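Alpha-1,6-mannanase (PDB 4V1S) probably hydrolyses alpha-1,6-mannosidic linkages in mannan as a glycoside hydrolase of family GH76 from a gut symbiont. Local coordinates at residues 46-57 / 377-388. Numbering follows the deposited sequence.
Sequences YYTWCKETLSVI and STVAAYMYMRAA
Y46 faces A388, C50 faces A381 and I57 faces S377 across helices 46-57 and 377-388, which pack nearly antiparallel, with 157° between their directions and axes 7.7 Å apart at closest approach. Small residues are consistent with this closeness: the CA atoms of C50 and A381 lie 4.8 Å apart, and the A381 methyl fits as a knob among C50, T53, L54 and I57. Y384 is the second knob, held by Y46, W49, C50 and T53. CB of W49 sits over one face of its ring, 4.0 Å from the centroid, while the indole presents its edge to the same ring in an offset edge-to-face pair with planes at 77°. At the Y384 rim, T53 OG1 lies in the ring plane, 3.3 Å from CE2. With OG1 anti to the carbonyl carbon (chi1 -49°), that hydroxyl turns back to donate to W49 O at 2.7 Å, tilted out of the carbonyl plane; T53 N reaches W49 O from the opposite face. Replacing Y384 by an alanine would probably open a gap between W49 and T53, take the ring face from the W49 edge and leave the Y357 hydroxyl without this partner. Farther along, the A387 methyl makes a CH-pi contact over a face of Y46, 3.7 Å from the ring centroid. M385, bent at chi2 and chi3, brings SD alongside the Y47 edge, 3.8 Å from CE1, as a Met-aromatic contact, and its CE against C50 SG. Chemically, then, apolar and aromatic packing joins helix 46-61, the first long helix, to helix 374-394, the last, in a mainly helical fold consistent with the (alpha/alpha)6 barrel of GH76 enzymes; the T53 hydroxyl bonds within its helix, and Y46 OH to N344, Y47 OH to E101 and W102, and Y384 OH to Y357.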
# COMPACT_ATOMS: atom_id res chain seq x y z
N TYR A 46 1.15 -9.24 18.81
CA TYR A 46 0.81 -8.40 17.66
C TYR A 46 -0.67 -8.40 17.35
O TYR A 46 -1.23 -7.37 16.98
CB TYR A 46 1.58 -8.83 16.41
CG TYR A 46 3.08 -8.73 16.59
CD1 TYR A 46 3.70 -7.50 16.73
CD2 TYR A 46 3.87 -9.88 16.68
CE1 TYR A 46 5.08 -7.41 16.96
CE2 TYR A 46 5.24 -9.80 16.89
CZ TYR A 46 5.84 -8.56 17.04
OH TYR A 46 7.19 -8.46 17.24
N TYR A 47 -1.32 -9.55 17.47
CA TYR A 47 -2.74 -9.64 17.16
C TYR A 47 -3.58 -8.75 18.08
O TYR A 47 -4.47 -8.01 17.61
CB TYR A 47 -3.17 -11.09 17.30
CG TYR A 47 -4.52 -11.46 16.70
CD1 TYR A 47 -4.77 -11.30 15.34
CD2 TYR A 47 -5.51 -12.01 17.47
CE1 TYR A 47 -5.98 -11.67 14.79
CE2 TYR A 47 -6.73 -12.37 16.94
CZ TYR A 47 -6.96 -12.21 15.58
OH TYR A 47 -8.16 -12.61 15.04
N THR A 48 -3.30 -8.81 19.38
CA THR A 48 -3.94 -7.90 20.33
C THR A 48 -3.62 -6.43 20.03
O THR A 48 -4.48 -5.59 20.06
CB THR A 48 -3.57 -8.25 21.79
OG1 THR A 48 -4.16 -9.53 22.06
CG2 THR A 48 -4.11 -7.24 22.74
N TRP A 49 -2.37 -6.15 19.69
CA TRP A 49 -2.01 -4.79 19.35
C TRP A 49 -2.84 -4.30 18.19
O TRP A 49 -3.28 -3.16 18.19
CB TRP A 49 -0.53 -4.67 18.97
CG TRP A 49 0.42 -4.96 20.08
CD1 TRP A 49 0.12 -5.26 21.37
CD2 TRP A 49 1.85 -4.98 19.97
NE1 TRP A 49 1.29 -5.48 22.08
CE2 TRP A 49 2.36 -5.30 21.25
CE3 TRP A 49 2.74 -4.73 18.93
CZ2 TRP A 49 3.74 -5.39 21.50
CZ3 TRP A 49 4.11 -4.83 19.18
CH2 TRP A 49 4.59 -5.16 20.46
N CYS A 50 -3.09 -5.18 17.22
CA CYS A 50 -3.91 -4.80 16.07
C CYS A 50 -5.32 -4.49 16.51
O CYS A 50 -5.85 -3.43 16.19
CB CYS A 50 -3.92 -5.90 15.02
SG CYS A 50 -4.93 -5.52 13.58
N LYS A 51 -5.93 -5.38 17.28
CA LYS A 51 -7.30 -5.16 17.76
C LYS A 51 -7.39 -3.88 18.61
O LYS A 51 -8.34 -3.13 18.53
CB LYS A 51 -7.82 -6.40 18.50
CG LYS A 51 -8.04 -7.57 17.54
CD LYS A 51 -8.12 -8.91 18.23
CE LYS A 51 -8.79 -8.77 19.58
NZ LYS A 51 -10.22 -8.44 19.43
N GLU A 52 -6.39 -3.65 19.43
CA GLU A 52 -6.34 -2.43 20.21
C GLU A 52 -6.38 -1.18 19.33
O GLU A 52 -7.11 -0.22 19.61
CB GLU A 52 -5.12 -2.44 21.12
CG GLU A 52 -5.27 -3.39 22.30
CD GLU A 52 -4.00 -3.52 23.14
OE1 GLU A 52 -2.91 -3.13 22.67
OE2 GLU A 52 -4.08 -4.03 24.29
N THR A 53 -5.55 -1.20 18.30
CA THR A 53 -5.43 -0.08 17.39
C THR A 53 -6.76 0.17 16.67
O THR A 53 -7.22 1.30 16.59
CB THR A 53 -4.33 -0.32 16.39
OG1 THR A 53 -3.13 -0.75 17.06
CG2 THR A 53 -4.06 0.92 15.61
N LEU A 54 -7.36 -0.89 16.19
CA LEU A 54 -8.66 -0.79 15.51
C LEU A 54 -9.74 -0.23 16.41
O LEU A 54 -10.64 0.50 15.95
CB LEU A 54 -9.08 -2.15 14.90
CG LEU A 54 -8.19 -2.70 13.77
CD1 LEU A 54 -8.56 -4.16 13.46
CD2 LEU A 54 -8.29 -1.86 12.49
N SER A 55 -9.68 -0.58 17.68
CA SER A 55 -10.66 -0.10 18.63
C SER A 55 -10.54 1.42 18.77
O SER A 55 -11.54 2.14 18.82
CB SER A 55 -10.47 -0.78 19.99
OG SER A 55 -11.41 -0.29 20.91
N VAL A 56 -9.31 1.91 18.81
CA VAL A 56 -9.11 3.36 18.94
C VAL A 56 -9.49 4.11 17.67
O VAL A 56 -10.14 5.14 17.72
CB VAL A 56 -7.69 3.71 19.39
CG1 VAL A 56 -7.50 5.21 19.52
CG2 VAL A 56 -7.46 3.11 20.79
N ILE A 57 -9.10 3.56 16.53
CA ILE A 57 -9.55 4.12 15.24
C ILE A 57 -11.07 4.22 15.17
O ILE A 57 -11.60 5.23 14.73
CB ILE A 57 -9.04 3.27 14.06
CG1 ILE A 57 -7.52 3.33 13.95
CG2 ILE A 57 -9.65 3.71 12.73
CD1 ILE A 57 -6.94 2.15 13.20
N SER A 377 -3.10 5.74 11.86
CA SER A 377 -3.27 4.57 12.73
C SER A 377 -3.65 3.34 11.92
O SER A 377 -3.33 2.23 12.34
CB SER A 377 -4.29 4.80 13.83
OG SER A 377 -3.76 5.69 14.82
N THR A 378 -4.29 3.52 10.76
CA THR A 378 -4.68 2.33 10.01
C THR A 378 -3.43 1.59 9.44
O THR A 378 -3.44 0.35 9.38
CB THR A 378 -5.66 2.67 8.90
OG1 THR A 378 -5.10 3.63 8.00
CG2 THR A 378 -7.02 3.14 9.46
N VAL A 379 -2.39 2.33 9.03
CA VAL A 379 -1.18 1.65 8.58
C VAL A 379 -0.54 0.88 9.73
O VAL A 379 -0.01 -0.19 9.52
CB VAL A 379 -0.21 2.59 7.88
CG1 VAL A 379 0.28 3.70 8.80
CG2 VAL A 379 0.94 1.83 7.28
N ALA A 380 -0.59 1.42 10.95
CA ALA A 380 -0.07 0.69 12.11
C ALA A 380 -0.85 -0.60 12.36
O ALA A 380 -0.27 -1.64 12.57
CB ALA A 380 -0.06 1.57 13.34
N ALA A 381 -2.18 -0.52 12.30
CA ALA A 381 -3.00 -1.70 12.46
C ALA A 381 -2.63 -2.77 11.44
O ALA A 381 -2.53 -3.95 11.77
CB ALA A 381 -4.47 -1.34 12.36
N TYR A 382 -2.41 -2.33 10.18
CA TYR A 382 -2.04 -3.25 9.12
C TYR A 382 -0.71 -3.96 9.43
O TYR A 382 -0.61 -5.19 9.36
CB TYR A 382 -2.00 -2.50 7.80
CG TYR A 382 -1.39 -3.25 6.64
CD1 TYR A 382 -1.80 -4.54 6.34
CD2 TYR A 382 -0.45 -2.65 5.81
CE1 TYR A 382 -1.23 -5.24 5.25
CE2 TYR A 382 0.13 -3.33 4.75
CZ TYR A 382 -0.27 -4.63 4.46
OH TYR A 382 0.33 -5.28 3.41
N MET A 383 0.29 -3.19 9.86
CA MET A 383 1.57 -3.78 10.26
C MET A 383 1.42 -4.78 11.40
O MET A 383 2.03 -5.86 11.38
CB MET A 383 2.54 -2.71 10.65
CG MET A 383 3.02 -1.87 9.49
SD MET A 383 3.99 -2.73 8.23
CE MET A 383 2.74 -3.21 7.06
N TYR A 384 0.57 -4.46 12.36
CA TYR A 384 0.39 -5.40 13.47
C TYR A 384 -0.23 -6.70 13.02
O TYR A 384 0.14 -7.76 13.51
CB TYR A 384 -0.42 -4.79 14.63
CG TYR A 384 0.22 -3.61 15.30
CD1 TYR A 384 1.60 -3.53 15.49
CD2 TYR A 384 -0.57 -2.54 15.76
CE1 TYR A 384 2.17 -2.39 16.05
CE2 TYR A 384 -0.01 -1.43 16.41
CZ TYR A 384 1.37 -1.37 16.54
OH TYR A 384 1.94 -0.29 17.15
N MET A 385 -1.20 -6.64 12.11
CA MET A 385 -1.83 -7.84 11.63
C MET A 385 -0.83 -8.67 10.80
O MET A 385 -0.81 -9.91 10.87
CB MET A 385 -3.08 -7.53 10.83
CG MET A 385 -3.93 -8.75 10.52
SD MET A 385 -4.69 -9.51 11.92
CE MET A 385 -6.22 -8.58 12.02
N ARG A 386 -0.02 -7.99 9.98
CA ARG A 386 1.04 -8.67 9.24
C ARG A 386 2.01 -9.42 10.16
O ARG A 386 2.35 -10.59 9.94
CB ARG A 386 1.80 -7.71 8.37
CG ARG A 386 0.98 -7.12 7.24
CD ARG A 386 0.80 -8.11 6.12
NE ARG A 386 1.90 -8.05 5.19
CZ ARG A 386 2.35 -9.03 4.43
NH1 ARG A 386 1.82 -10.22 4.50
NH2 ARG A 386 3.33 -8.79 3.56
N ALA A 387 2.45 -8.73 11.17
CA ALA A 387 3.35 -9.32 12.17
C ALA A 387 2.68 -10.52 12.87
O ALA A 387 3.31 -11.53 13.08
CB ALA A 387 3.75 -8.26 13.19
N ALA A 388 1.40 -10.40 13.19
CA ALA A 388 0.67 -11.51 13.80
C ALA A 388 0.66 -12.74 12.89
O ALA A 388 0.83 -13.87 13.35
CB ALA A 388 -0.76 -11.07 14.12